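Local coordinates for DnaJ homolog subfamily C member 10 (Mus musculus, PDB 3APQ), which acts as a disulfide reductase of the endoplasmic reticulum that assists the folding of proteins and the degradation of misfolded ones, at residues Gln2-Leu7 with Lys62-Tyr67; Asp96-Thr101 with Phe139-Asp144; Leu116-Phe121 with Leu172-Ser177. One frame throughout, in Å; residues are numbered along the deposited sequence.

Contact 1 of 3, residues Gln2-Leu7 with Lys62-Tyr67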
loop_
_atom_site.group_PDB
_atom_site.type_symbol
_atom_site.label_atom_id
_atom_site.label_comp_id
_atom_site.label_asym_id
_atom_site.label_seq_id
_atom_site.Cartn_x
_atom_site.Cartn_y
_atom_site.Cartn_z
ATOM N N GLN A 2 -12.243 24.277 -7.455
ATOM C CA GLN A 2 -11.230 23.227 -7.227
ATOM C C GLN A 2 -11.542 22.339 -6.016
ATOM O O GLN A 2 -12.070 22.780 -5.005
ATOM C CB GLN A 2 -9.839 23.905 -7.106
ATOM C CG GLN A 2 -8.641 22.952 -7.055
ATOM C CD GLN A 2 -8.436 22.271 -8.400
ATOM O OE1 GLN A 2 -7.456 22.545 -9.107
ATOM N NE2 GLN A 2 -9.380 21.403 -8.782
ATOM N N ASN A 3 -11.222 21.057 -6.092
ATOM C CA ASN A 3 -11.292 20.222 -4.907
ATOM C C ASN A 3 -10.166 19.222 -5.015
ATOM O O ASN A 3 -9.484 19.166 -6.054
ATOM C CB ASN A 3 -12.670 19.509 -4.824
ATOM C CG ASN A 3 -12.971 18.652 -6.047
ATOM O OD1 ASN A 3 -12.305 17.654 -6.305
ATOM N ND2 ASN A 3 -14.012 19.036 -6.787
ATOM N N PHE A 4 -9.953 18.414 -3.972
ATOM C CA PHE A 4 -8.790 17.541 -3.975
ATOM C C PHE A 4 -8.784 16.522 -5.093
ATOM O O PHE A 4 -7.713 16.120 -5.571
ATOM C CB PHE A 4 -8.617 16.825 -2.611
ATOM C CG PHE A 4 -8.201 17.721 -1.485
ATOM C CD1 PHE A 4 -7.578 18.962 -1.724
ATOM C CD2 PHE A 4 -8.388 17.294 -0.164
ATOM C CE1 PHE A 4 -7.187 19.772 -0.686
ATOM C CE2 PHE A 4 -7.995 18.087 0.889
ATOM C CZ PHE A 4 -7.389 19.352 0.624
ATOM N N TYR A 5 -9.983 16.041 -5.429
ATOM C CA TYR A 5 -10.169 15.076 -6.503
ATOM C C TYR A 5 -9.774 15.651 -7.861
ATOM O O TYR A 5 -8.961 15.074 -8.573
ATOM C CB TYR A 5 -11.642 14.650 -6.497
ATOM C CG TYR A 5 -11.978 13.864 -5.255
ATOM C CD1 TYR A 5 -11.446 12.606 -5.072
ATOM C CD2 TYR A 5 -12.811 14.384 -4.282
ATOM C CE1 TYR A 5 -11.743 11.859 -3.918
ATOM C CE2 TYR A 5 -13.125 13.679 -3.121
ATOM C CZ TYR A 5 -12.593 12.411 -2.960
ATOM O OH TYR A 5 -12.883 11.694 -1.835
ATOM N N SER A 6 -10.359 16.797 -8.216
ATOM C CA SER A 6 -10.040 17.402 -9.503
ATOM C C SER A 6 -8.589 17.876 -9.548
ATOM O O SER A 6 -7.965 17.826 -10.612
ATOM C CB SER A 6 -11.057 18.487 -9.855
ATOM O OG SER A 6 -11.010 19.555 -8.924
ATOM N N LEU A 7 -8.008 18.244 -8.394
ATOM C CA LEU A 7 -6.587 18.588 -8.381
ATOM C C LEU A 7 -5.733 17.395 -8.816
ATOM O O LEU A 7 -4.742 17.529 -9.578
ATOM C CB LEU A 7 -6.176 19.097 -7.000
ATOM C CG LEU A 7 -4.806 19.791 -6.915
ATOM C CD1 LEU A 7 -4.694 21.097 -7.762
ATOM C CD2 LEU A 7 -4.463 20.062 -5.415
ATOM N N LYS A 62 -12.975 10.783 4.563
ATOM C CA LYS A 62 -14.407 10.783 4.926
ATOM C C LYS A 62 -14.854 12.170 5.399
ATOM O O LYS A 62 -15.921 12.693 5.019
ATOM C CB LYS A 62 -14.583 9.784 6.039
ATOM C CG LYS A 62 -16.053 9.525 6.486
ATOM C CD LYS A 62 -16.104 8.208 7.302
ATOM C CE LYS A 62 -15.176 7.142 6.684
ATOM N NZ LYS A 62 -14.839 5.994 7.627
ATOM N N LYS A 63 -14.013 12.744 6.241
ATOM C CA LYS A 63 -14.220 14.082 6.761
ATOM C C LYS A 63 -14.239 15.107 5.616
ATOM O O LYS A 63 -15.141 15.914 5.546
ATOM C CB LYS A 63 -13.114 14.417 7.754
ATOM C CG LYS A 63 -13.505 15.502 8.747
ATOM C CD LYS A 63 -12.333 15.906 9.673
ATOM C CE LYS A 63 -12.696 17.187 10.446
ATOM N NZ LYS A 63 -11.579 17.678 11.325
ATOM N N TYR A 64 -13.253 15.029 4.713
ATOM C CA TYR A 64 -13.195 15.907 3.544
ATOM C C TYR A 64 -14.428 15.778 2.656
ATOM O O TYR A 64 -14.950 16.777 2.167
ATOM C CB TYR A 64 -11.920 15.607 2.714
ATOM C CG TYR A 64 -11.801 16.488 1.487
ATOM C CD1 TYR A 64 -11.409 17.836 1.621
ATOM C CD2 TYR A 64 -12.119 16.008 0.204
ATOM C CE1 TYR A 64 -11.301 18.689 0.519
ATOM C CE2 TYR A 64 -11.997 16.862 -0.945
ATOM C CZ TYR A 64 -11.600 18.202 -0.759
ATOM O OH TYR A 64 -11.413 19.097 -1.806
ATOM N N ASP A 65 -14.853 14.533 2.410
ATOM C CA ASP A 65 -16.052 14.265 1.601
ATOM C C ASP A 65 -17.252 14.916 2.175
ATOM O O ASP A 65 -18.050 15.512 1.442
ATOM C CB ASP A 65 -16.273 12.763 1.458
ATOM C CG ASP A 65 -15.327 12.161 0.468
ATOM O OD1 ASP A 65 -14.703 12.960 -0.271
ATOM O OD2 ASP A 65 -15.225 10.901 0.378
ATOM N N LYS A 66 -17.347 14.873 3.497
ATOM C CA LYS A 66 -18.517 15.389 4.177
ATOM C C LYS A 66 -18.531 16.903 4.371
ATOM O O LYS A 66 -19.573 17.533 4.213
ATOM C CB LYS A 66 -18.655 14.697 5.527
ATOM C CG LYS A 66 -20.080 14.402 5.876
ATOM C CD LYS A 66 -20.130 13.215 6.823
ATOM C CE LYS A 66 -21.452 13.198 7.547
ATOM N NZ LYS A 66 -21.356 12.245 8.674
ATOM N N TYR A 67 -17.374 17.476 4.679
ATOM C CA TYR A 67 -17.273 18.839 5.172
ATOM C C TYR A 67 -16.316 19.754 4.404
ATOM O O TYR A 67 -16.069 20.881 4.851
ATOM C CB TYR A 67 -16.758 18.788 6.605
ATOM C CG TYR A 67 -17.676 18.026 7.531
ATOM C CD1 TYR A 67 -18.987 18.475 7.736
ATOM C CD2 TYR A 67 -17.243 16.846 8.177
ATOM C CE1 TYR A 67 -19.849 17.791 8.569
ATOM C CE2 TYR A 67 -18.114 16.132 9.013
ATOM C CZ TYR A 67 -19.389 16.619 9.205
ATOM O OH TYR A 67 -20.255 15.981 10.028
#
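Tyr64 and Phe4 meet ring over ring in an offset stack, centroids 4.2 Å apart and planes 12° from parallel. Phe4 CD2 sits over the centre of the Tyr64 ring, whereas Tyr64 CE1 falls nearer the rim of the Phe4 ring. Tyr64 reaches across because its CG stands anti to the backbone N (chi1 -180°), which extends the phenol from helix 58-67 toward the start of helix 4-8. Tyr5 slides past in the opposite direction at the Tyr64 edge, its CE2 4.0 Å from Tyr64 CE2.

Two phenols supply the polar grip. The Tyr64 hydroxyl accepts from Phe4 N, at 2.7 Å, an N-H of the first helical turn that has no carbonyl earlier in its own helix; tyrosine suits the place, its ring stacking while its hydroxyl accepts this N-H. Tyr5 OH donates to Asp65 OD1, also at 2.7 Å, on the syn side of a carboxylate that lies nearly coplanar with the ring. The same hydroxyl bonds Arg61 NE.

At the helix start, Ser6 N donates to Asn3 OD1 (2.9 Å) from above the carbonyl plane, and Asn3 N returns a bond to Ser6 OG. Helix 41-55 lies against Phe4 through Arg50 and Ala51. Asn3 and Ser6 thus form a capping box, and the stack and phenol bonds join the first and last helices of the J domain, the fold that engages Hsp70 partners.

Contact 2 of 3, residues Asp96-Thr101 with Phe139-Asp144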
loop_
_atom_site.group_PDB
_atom_site.type_symbol
_atom_site.label_atom_id
_atom_site.label_comp_id
_atom_site.label_asym_id
_atom_site.label_seq_id
_atom_site.Cartn_x
_atom_site.Cartn_y
_atom_site.Cartn_z
ATOM N N ASP A 96 0.673 -4.527 -10.102
ATOM C CA ASP A 96 0.659 -5.976 -10.030
ATOM C C ASP A 96 -0.760 -6.387 -9.657
ATOM O O ASP A 96 -1.126 -6.363 -8.486
ATOM C CB ASP A 96 1.681 -6.461 -8.990
ATOM C CG ASP A 96 3.023 -5.821 -9.221
ATOM O OD1 ASP A 96 3.523 -6.031 -10.349
ATOM O OD2 ASP A 96 3.519 -5.061 -8.344
ATOM N N PRO A 97 -1.585 -6.751 -10.664
ATOM C CA PRO A 97 -2.988 -6.982 -10.355
ATOM C C PRO A 97 -3.182 -8.241 -9.490
ATOM O O PRO A 97 -4.215 -8.366 -8.830
ATOM C CB PRO A 97 -3.637 -7.156 -11.771
ATOM C CG PRO A 97 -2.535 -7.487 -12.678
ATOM C CD PRO A 97 -1.351 -6.706 -12.113
ATOM N N GLU A 98 -2.176 -9.113 -9.429
ATOM C CA GLU A 98 -2.251 -10.343 -8.581
ATOM C C GLU A 98 -2.092 -10.156 -7.091
ATOM O O GLU A 98 -2.340 -11.088 -6.294
ATOM C CB GLU A 98 -1.186 -11.350 -9.028
ATOM C CG GLU A 98 -1.306 -11.788 -10.519
ATOM C CD GLU A 98 -0.709 -10.793 -11.488
ATOM O OE1 GLU A 98 -0.059 -9.810 -11.041
ATOM O OE2 GLU A 98 -0.890 -11.009 -12.701
ATOM N N ILE A 99 -1.705 -8.950 -6.726
ATOM C CA ILE A 99 -1.466 -8.576 -5.351
ATOM C C ILE A 99 -2.434 -7.492 -4.875
ATOM O O ILE A 99 -2.581 -6.502 -5.534
ATOM C CB ILE A 99 -0.018 -8.097 -5.168
ATOM C CG1 ILE A 99 0.945 -9.249 -5.347
ATOM C CG2 ILE A 99 0.208 -7.451 -3.883
ATOM C CD1 ILE A 99 2.295 -8.813 -5.681
ATOM N N ILE A 100 -3.094 -7.730 -3.753
ATOM C CA ILE A 100 -3.979 -6.661 -3.287
ATOM C C ILE A 100 -3.278 -5.886 -2.160
ATOM O O ILE A 100 -2.820 -6.486 -1.190
ATOM C CB ILE A 100 -5.324 -7.256 -2.733
ATOM C CG1 ILE A 100 -6.057 -8.194 -3.730
ATOM C CG2 ILE A 100 -6.245 -6.154 -2.172
ATOM C CD1 ILE A 100 -6.125 -7.712 -5.152
ATOM N N THR A 101 -3.162 -4.554 -2.300
ATOM C CA THR A 101 -2.563 -3.750 -1.229
ATOM C C THR A 101 -3.684 -3.331 -0.304
ATOM O O THR A 101 -4.653 -2.687 -0.740
ATOM C CB THR A 101 -1.855 -2.532 -1.805
ATOM O OG1 THR A 101 -0.772 -3.007 -2.593
ATOM C CG2 THR A 101 -1.303 -1.615 -0.702
ATOM N N PHE A 139 5.759 -14.826 -7.557
ATOM C CA PHE A 139 5.023 -15.805 -6.755
ATOM C C PHE A 139 3.504 -15.575 -6.894
ATOM O O PHE A 139 2.719 -16.534 -7.092
ATOM C CB PHE A 139 5.497 -15.665 -5.294
ATOM C CG PHE A 139 4.524 -16.166 -4.283
ATOM C CD1 PHE A 139 4.267 -17.519 -4.165
ATOM C CD2 PHE A 139 3.869 -15.291 -3.442
ATOM C CE1 PHE A 139 3.362 -17.983 -3.209
ATOM C CE2 PHE A 139 2.950 -15.743 -2.520
ATOM C CZ PHE A 139 2.703 -17.114 -2.407
ATOM N N ALA A 140 3.082 -14.310 -6.763
ATOM C CA ALA A 140 1.648 -13.984 -6.842
ATOM C C ALA A 140 1.042 -14.400 -8.187
ATOM O O ALA A 140 -0.099 -14.884 -8.251
ATOM C CB ALA A 140 1.367 -12.448 -6.541
ATOM N N LYS A 141 1.810 -14.297 -9.260
ATOM C CA LYS A 141 1.322 -14.795 -10.550
ATOM C C LYS A 141 1.198 -16.290 -10.562
ATOM O O LYS A 141 0.254 -16.836 -11.141
ATOM C CB LYS A 141 2.271 -14.413 -11.660
ATOM C CG LYS A 141 2.354 -12.910 -11.838
ATOM C CD LYS A 141 3.641 -12.657 -12.471
ATOM C CE LYS A 141 3.447 -12.079 -13.788
ATOM N NZ LYS A 141 3.653 -10.669 -13.478
ATOM N N GLU A 142 2.162 -16.951 -9.938
ATOM C CA GLU A 142 2.180 -18.421 -10.010
ATOM C C GLU A 142 1.005 -19.060 -9.283
ATOM O O GLU A 142 0.395 -20.013 -9.784
ATOM C CB GLU A 142 3.516 -18.956 -9.475
ATOM C CG GLU A 142 3.555 -20.439 -9.409
ATOM C CD GLU A 142 4.936 -21.013 -9.676
ATOM O OE1 GLU A 142 5.880 -20.247 -10.017
ATOM O OE2 GLU A 142 5.075 -22.235 -9.502
ATOM N N VAL A 143 0.659 -18.507 -8.123
ATOM C CA VAL A 143 -0.435 -19.006 -7.311
ATOM C C VAL A 143 -1.733 -18.225 -7.480
ATOM O O VAL A 143 -2.655 -18.356 -6.663
ATOM C CB VAL A 143 -0.058 -19.037 -5.781
ATOM C CG1 VAL A 143 1.108 -19.994 -5.505
ATOM C CG2 VAL A 143 0.219 -17.636 -5.231
ATOM N N ASP A 144 -1.814 -17.401 -8.523
ATOM C CA ASP A 144 -3.015 -16.588 -8.724
ATOM C C ASP A 144 -4.309 -17.404 -8.680
ATOM O O ASP A 144 -4.483 -18.342 -9.447
ATOM C CB ASP A 144 -2.877 -15.847 -10.077
ATOM C CG ASP A 144 -3.909 -14.760 -10.260
ATOM O OD1 ASP A 144 -4.436 -14.227 -9.248
ATOM O OD2 ASP A 144 -4.169 -14.400 -11.436
HETATM O O HOH W 1 3.139 -8.256 -11.534
HETATM O O HOH W 2 -2.162 -13.775 -6.469
HETATM O O HOH W 3 1.122 -8.965 -13.570
#
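The carboxylates of Glu98 and Asp144 are turned 76° apart, the side chains crossing at about a right angle. Asp144 CG lies 4.0 Å from the methylene Glu98 CG, and the acid oxygens Glu98 OE2 and Asp144 OD2 stay 4.9 Å apart, so the approach is through carbon. At the other end of the same side chain, Glu98 CD rests 3.7 Å from Lys141 CG. A bend at chi2 (81°) folds the Glu98 carboxylate back over this aliphatic part of the lysine.

The opposite charges do not touch directly. One water donates to Glu98 OE1 and accepts from Lys141 NZ, bridging the two; a second takes a weak bond from the same ammonium and donates to Asp96 OD1. A lysine suits this exposed position, since its long chain can pack by its carbons and still send its charge to two acids through solvent. Asp96 OD2 also forms a salt bridge with Arg137, one turn back in the helix.

In the thioredoxin fold of this domain, the contact places the turn that leads into the edge strand 100-101 against the end of helix 127-142, the helix that starts at the redox-active Cys126-Cys129 disulfide. Asp96 to Ile99 make a type I turn, closed by Ile99 N bonding Asp96 O.

Beneath these charged groups, Ala140 CB is wedged between Glu98 CB, 3.7 Å away, and Ile99 CG1, at a tight 3.4 Å. The small alanine suits a place where the turn comes this close. Ile99 and Ala140 both go on to touch Ile149 of strand 148-153, the neighbour of strand 100-101 in the sheet.

Contact 3 of 3, residues Leu116-Phe121 with Leu172-Ser177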
loop_
_atom_site.group_PDB
_atom_site.type_symbol
_atom_site.label_atom_id
_atom_site.label_comp_id
_atom_site.label_asym_id
_atom_site.label_seq_id
_atom_site.Cartn_x
_atom_site.Cartn_y
_atom_site.Cartn_z
ATOM N N LEU A 116 -8.141 -17.708 2.636
ATOM C CA LEU A 116 -6.736 -17.838 3.019
ATOM C C LEU A 116 -5.931 -16.652 2.400
ATOM O O LEU A 116 -5.969 -16.474 1.188
ATOM C CB LEU A 116 -6.187 -19.169 2.520
ATOM C CG LEU A 116 -4.675 -19.399 2.703
ATOM C CD1 LEU A 116 -4.390 -19.439 4.196
ATOM C CD2 LEU A 116 -4.169 -20.666 2.071
ATOM N N TRP A 117 -5.284 -15.855 3.234
ATOM C CA TRP A 117 -4.514 -14.683 2.758
ATOM C C TRP A 117 -3.058 -14.808 3.153
ATOM O O TRP A 117 -2.743 -15.099 4.339
ATOM C CB TRP A 117 -5.056 -13.423 3.405
ATOM C CG TRP A 117 -6.247 -12.855 2.717
ATOM C CD1 TRP A 117 -7.579 -13.152 2.955
ATOM C CD2 TRP A 117 -6.239 -11.845 1.690
ATOM N NE1 TRP A 117 -8.386 -12.359 2.138
ATOM C CE2 TRP A 117 -7.594 -11.578 1.342
ATOM C CE3 TRP A 117 -5.219 -11.162 1.016
ATOM C CZ2 TRP A 117 -7.959 -10.626 0.360
ATOM C CZ3 TRP A 117 -5.581 -10.213 0.041
ATOM C CH2 TRP A 117 -6.946 -9.981 -0.289
ATOM N N PHE A 118 -2.145 -14.508 2.241
ATOM C CA PHE A 118 -0.739 -14.488 2.560
ATOM C C PHE A 118 -0.289 -13.065 2.260
ATOM O O PHE A 118 -0.410 -12.604 1.100
ATOM C CB PHE A 118 -0.065 -15.486 1.624
ATOM C CG PHE A 118 1.398 -15.766 1.928
ATOM C CD1 PHE A 118 2.134 -16.481 0.998
ATOM C CD2 PHE A 118 2.019 -15.415 3.160
ATOM C CE1 PHE A 118 3.486 -16.818 1.252
ATOM C CE2 PHE A 118 3.347 -15.728 3.408
ATOM C CZ PHE A 118 4.098 -16.433 2.452
ATOM N N VAL A 119 0.124 -12.369 3.318
ATOM C CA VAL A 119 0.350 -10.933 3.288
ATOM C C VAL A 119 1.818 -10.560 3.597
ATOM O O VAL A 119 2.428 -11.063 4.553
ATOM C CB VAL A 119 -0.583 -10.236 4.310
ATOM C CG1 VAL A 119 -0.336 -8.679 4.333
ATOM C CG2 VAL A 119 -2.034 -10.569 3.960
ATOM N N ASN A 120 2.357 -9.689 2.750
ATOM C CA ASN A 120 3.691 -9.143 2.872
ATOM C C ASN A 120 3.555 -7.781 3.525
ATOM O O ASN A 120 3.006 -6.845 2.891
ATOM C CB ASN A 120 4.289 -8.989 1.473
ATOM C CG ASN A 120 5.623 -8.273 1.467
ATOM O OD1 ASN A 120 6.162 -7.920 2.516
ATOM N ND2 ASN A 120 6.190 -8.111 0.278
ATOM N N PHE A 121 4.025 -7.689 4.771
ATOM C CA PHE A 121 4.085 -6.430 5.532
ATOM C C PHE A 121 5.444 -5.806 5.253
ATOM O O PHE A 121 6.494 -6.367 5.612
ATOM C CB PHE A 121 3.940 -6.646 7.048
ATOM C CG PHE A 121 2.567 -7.096 7.471
ATOM C CD1 PHE A 121 1.641 -6.184 7.931
ATOM C CD2 PHE A 121 2.241 -8.452 7.453
ATOM C CE1 PHE A 121 0.368 -6.611 8.322
ATOM C CE2 PHE A 121 0.960 -8.888 7.825
ATOM C CZ PHE A 121 0.037 -7.959 8.268
ATOM N N LEU A 172 6.207 -11.715 6.547
ATOM C CA LEU A 172 5.209 -12.386 5.716
ATOM C C LEU A 172 4.401 -13.346 6.600
ATOM O O LEU A 172 4.971 -14.212 7.279
ATOM C CB LEU A 172 5.842 -13.175 4.552
ATOM C CG LEU A 172 6.974 -12.590 3.660
ATOM C CD1 LEU A 172 7.281 -13.372 2.392
ATOM C CD2 LEU A 172 6.919 -11.136 3.338
ATOM N N PHE A 173 3.084 -13.175 6.596
ATOM C CA PHE A 173 2.220 -13.964 7.485
ATOM C C PHE A 173 1.078 -14.506 6.684
ATOM O O PHE A 173 0.504 -13.796 5.824
ATOM C CB PHE A 173 1.612 -13.083 8.556
ATOM C CG PHE A 173 2.532 -12.768 9.712
ATOM C CD1 PHE A 173 2.627 -13.660 10.806
ATOM C CD2 PHE A 173 3.270 -11.584 9.744
ATOM C CE1 PHE A 173 3.461 -13.369 11.925
ATOM C CE2 PHE A 173 4.098 -11.282 10.861
ATOM C CZ PHE A 173 4.198 -12.181 11.937
ATOM N N ILE A 174 0.691 -15.736 6.989
ATOM C CA ILE A 174 -0.497 -16.282 6.357
ATOM C C ILE A 174 -1.660 -16.309 7.370
ATOM O O ILE A 174 -1.460 -16.598 8.576
ATOM C CB ILE A 174 -0.145 -17.587 5.648
ATOM C CG1 ILE A 174 -1.223 -17.990 4.665
ATOM C CG2 ILE A 174 0.150 -18.687 6.638
ATOM C CD1 ILE A 174 -0.693 -18.894 3.518
ATOM N N PHE A 175 -2.855 -15.926 6.908
ATOM C CA PHE A 175 -4.013 -15.722 7.818
ATOM C C PHE A 175 -5.221 -16.485 7.275
ATOM O O PHE A 175 -5.460 -16.549 6.055
ATOM C CB PHE A 175 -4.450 -14.233 7.847
ATOM C CG PHE A 175 -3.430 -13.275 8.380
ATOM C CD1 PHE A 175 -3.400 -12.966 9.748
ATOM C CD2 PHE A 175 -2.514 -12.654 7.512
ATOM C CE1 PHE A 175 -2.458 -12.039 10.288
ATOM C CE2 PHE A 175 -1.559 -11.740 8.026
ATOM C CZ PHE A 175 -1.522 -11.452 9.440
ATOM N N ARG A 176 -6.027 -17.030 8.181
ATOM C CA ARG A 176 -7.379 -17.429 7.802
ATOM C C ARG A 176 -8.280 -17.323 9.040
ATOM O O ARG A 176 -7.934 -17.862 10.099
ATOM C CB ARG A 176 -7.423 -18.843 7.222
ATOM C CG ARG A 176 -8.754 -19.160 6.500
ATOM C CD ARG A 176 -9.174 -20.604 6.637
ATOM N NE ARG A 176 -8.038 -21.488 6.895
ATOM C CZ ARG A 176 -7.381 -22.186 5.968
ATOM N NH1 ARG A 176 -7.727 -22.111 4.675
ATOM N NH2 ARG A 176 -6.355 -22.962 6.336
ATOM N N SER A 177 -9.407 -16.619 8.902
ATOM C CA SER A 177 -10.393 -16.542 9.978
ATOM C C SER A 177 -10.478 -17.844 10.777
ATOM O O SER A 177 -10.562 -18.937 10.207
ATOM C CB SER A 177 -11.782 -16.228 9.419
ATOM O OG SER A 177 -12.676 -16.035 10.495
#
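Phe175 and Phe121 both carry CG anti to their carbonyl carbon (chi1 -63° and -69°), which brings the two rings from opposite directions until their edges meet, with Phe121 CE2 3.8 Å from Phe175 CE2. Each ring presents this carbon near the other's plane. Val119 CG1 lies over one face of the Phe121 ring, and Val119 CB borders the edge of Phe175. Phe173 adds its CD2 to Phe121 CD2 at 4.0 Å, the two side chains crossing at about a right angle.

On the other face of the sheet, Phe118 holds CG anti to its backbone N (chi1 -172°) and slants across Leu172 and Ile174, its CE2 3.7 Å from Leu172 CB. Leu116 CD1 continues the row against Ile174 CG1, and Leu172 CD2 lies beside the amide of Asn120, 3.4 Å from Asn120 OD1. Branched and aromatic carbon suits this side, which is covered by helices 127-142 and 190-202, with Trp136 and Phe196 meeting the Phe118 ring.

These are two antiparallel neighbours in the central sheet of a thioredoxin fold, where strand 117-122 also runs parallel to strand 148-153 on its other side. Trp117 with Phe175 and Val119 with Phe173 are the hydrogen-bonded pairs, each joined by two bonds. The straightest is Val119 N to Phe173 O, and the shortest is Phe175 N to Trp117 O (2.7 Å).

An alanine in place of Phe175 removes the ring, which would probably open a gap at the edge of Phe121 and leave Phe107 without this edge-to-face partner. Farther along, Leu116 CD1 lies over one face of the Arg176 guanidinium, displaced toward its rim.

How the contacts relate
From the N terminus, contact 1 comes first: it closes the loop from 2-7 to 62-67, a run that is largely helical and holds no strand, and so ties the ends of the J domain together before either of the others opens. Contacts 2 and 3 belong to the thioredoxin domain and cross, their segments alternating as 96-101, 116-121, 139-144 and 172-177. Contact 2 joins the edge of the sheet to helix 127-142, while contact 3 pairs two of its inner strands. They touch where Phe139 CZ lies 3.5 Å from Phe118 CD1. Contact 1 lies apart, its centre about 32 Å from that of contact 2 and about 33 Å from that of contact 3.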